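Local coordinates for cysteine desulfurase (Thermococcus onnurineus, PDB 5B89), which probably uses pyridoxal 5'-phosphate to take sulfur from L-cysteine and pass it to a sulfur carrier, leaving L-alanine, at residues Ala186-Glu192 and Lys342-Ser348. Residues are numbered along the deposited sequence; the frame is centred on the assembly and turned at random.
Sequences ALGVIHE and KHAGVVS
Lys342 reaches Glu192 where a single antiparallel beta bridge, Val189 with His343, joins the loop before helix 193-203 to the lead-in of edge strand 346-349, and so the large and small sheets of this class-V aminotransferase family member, a PLP enzyme of fold type I. Bent at chi3 (62°), the lysine chain runs alongside Val189, its CE 4.0 Å from Val189 CG2. Its NZ then meets Glu192 OE2 at 2.9 Å, from above the carboxylate plane, in a salt bridge at the N-cap of the helix. Were Glu192 an alanine, the ammonium of Lys342 would probably lose this partner and be freer to swing. The beta bridge is flanked by the hydrogen bonds Ala344 N to Gly188 O, almost straight, and Ile190 N to Lys342 O, while Ile190 CG1 packs on Ala344 CB at 3.9 Å. Gly188 suits its place: a CB would press on the preceding carbonyl and on Val346 O. Its CA lies 3.8 Å from the CB of Val346, whose side chain touches Arg391 of the alanine pocket. The His343 ring is steadied by its own ND1, which donates in the ring plane to Ala344 O. Farther along, Ser348 OG, also bonded to Thr389, donates to Ala186 O in the carbonyl plane, at a short 2.5 Å.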
# COMPACT_ATOMS: atom_id res chain seq x y z
N ALA B 186 -7.48 0.15 -22.47
CA ALA B 186 -8.62 0.72 -23.18
C ALA B 186 -8.84 0.04 -24.48
O ALA B 186 -10.02 -0.17 -24.86
CB ALA B 186 -8.38 2.21 -23.44
N LEU B 187 -7.79 -0.21 -25.26
CA LEU B 187 -7.87 -0.87 -26.51
C LEU B 187 -7.66 -2.36 -26.58
O LEU B 187 -8.13 -3.04 -27.49
CB LEU B 187 -6.83 -0.30 -27.53
CG LEU B 187 -6.98 1.18 -27.76
CD1 LEU B 187 -5.78 1.74 -28.52
CD2 LEU B 187 -8.23 1.40 -28.62
N GLY B 188 -6.99 -2.95 -25.58
CA GLY B 188 -6.64 -4.34 -25.61
C GLY B 188 -5.52 -4.78 -26.53
O GLY B 188 -5.19 -5.94 -26.61
N VAL B 189 -4.85 -3.80 -27.11
CA VAL B 189 -3.68 -4.15 -27.89
C VAL B 189 -2.54 -4.78 -27.05
O VAL B 189 -2.27 -4.23 -25.95
CB VAL B 189 -3.10 -2.94 -28.71
CG1 VAL B 189 -2.87 -1.70 -27.91
CG2 VAL B 189 -1.92 -3.39 -29.54
N ILE B 190 -1.99 -5.85 -27.56
CA ILE B 190 -0.77 -6.45 -27.01
C ILE B 190 0.38 -5.91 -27.79
O ILE B 190 0.55 -6.32 -28.92
CB ILE B 190 -0.79 -7.99 -27.01
CG1 ILE B 190 -2.13 -8.57 -26.36
CG2 ILE B 190 0.45 -8.55 -26.25
CD1 ILE B 190 -2.28 -10.01 -26.55
N HIS B 191 1.21 -5.07 -27.21
CA HIS B 191 2.37 -4.58 -27.93
C HIS B 191 3.50 -5.59 -28.03
O HIS B 191 3.57 -6.52 -27.30
CB HIS B 191 2.87 -3.33 -27.26
CG HIS B 191 1.92 -2.19 -27.35
ND1 HIS B 191 1.47 -1.48 -26.25
CD2 HIS B 191 1.29 -1.65 -28.40
CE1 HIS B 191 0.64 -0.55 -26.64
NE2 HIS B 191 0.52 -0.63 -27.94
N GLU B 192 4.37 -5.37 -29.01
CA GLU B 192 5.52 -6.22 -29.25
C GLU B 192 6.61 -5.86 -28.28
O GLU B 192 7.62 -5.38 -28.64
CB GLU B 192 5.99 -6.07 -30.70
CG GLU B 192 4.84 -6.27 -31.68
CD GLU B 192 4.02 -4.99 -32.02
OE1 GLU B 192 4.00 -3.98 -31.29
OE2 GLU B 192 3.36 -5.04 -33.06
N LYS B 342 -3.07 -10.31 -31.47
CA LYS B 342 -2.54 -9.12 -30.82
C LYS B 342 -3.61 -8.39 -29.95
O LYS B 342 -3.48 -7.19 -29.65
CB LYS B 342 -2.07 -8.06 -31.96
CG LYS B 342 -0.76 -8.32 -32.67
CD LYS B 342 -0.32 -6.95 -33.20
CE LYS B 342 -0.03 -5.83 -32.14
NZ LYS B 342 0.52 -4.56 -32.72
N HIS B 343 -4.72 -9.08 -29.61
CA HIS B 343 -5.82 -8.47 -28.88
C HIS B 343 -6.05 -9.28 -27.60
O HIS B 343 -6.37 -10.48 -27.62
CB HIS B 343 -7.11 -8.54 -29.75
CG HIS B 343 -8.13 -7.51 -29.43
ND1 HIS B 343 -8.72 -7.29 -28.18
CD2 HIS B 343 -8.67 -6.54 -30.22
CE1 HIS B 343 -9.58 -6.28 -28.24
NE2 HIS B 343 -9.52 -5.79 -29.46
N ALA B 344 -5.89 -8.61 -26.48
CA ALA B 344 -6.06 -9.23 -25.21
C ALA B 344 -7.52 -9.36 -24.84
O ALA B 344 -8.34 -9.09 -25.62
CB ALA B 344 -5.31 -8.45 -24.16
N GLY B 345 -7.80 -9.82 -23.64
CA GLY B 345 -9.16 -10.04 -23.20
C GLY B 345 -9.92 -8.82 -22.80
O GLY B 345 -10.44 -8.74 -21.74
N VAL B 346 -9.93 -7.86 -23.69
CA VAL B 346 -10.53 -6.57 -23.51
C VAL B 346 -11.23 -6.17 -24.80
O VAL B 346 -10.58 -6.17 -25.81
CB VAL B 346 -9.45 -5.50 -23.26
CG1 VAL B 346 -10.06 -4.14 -23.06
CG2 VAL B 346 -8.61 -5.87 -22.03
N VAL B 347 -12.52 -5.86 -24.74
CA VAL B 347 -13.24 -5.36 -25.95
C VAL B 347 -13.93 -4.09 -25.57
O VAL B 347 -14.94 -4.07 -24.80
CB VAL B 347 -14.25 -6.43 -26.40
CG1 VAL B 347 -14.96 -5.85 -27.64
CG2 VAL B 347 -13.58 -7.74 -26.74
N SER B 348 -13.45 -2.95 -26.08
CA SER B 348 -14.06 -1.67 -25.99
C SER B 348 -14.90 -1.48 -27.24
O SER B 348 -14.54 -1.90 -28.35
CB SER B 348 -13.00 -0.48 -25.97
OG SER B 348 -12.55 -0.25 -24.64
O HOH W 1 -11.01 -3.55 -27.66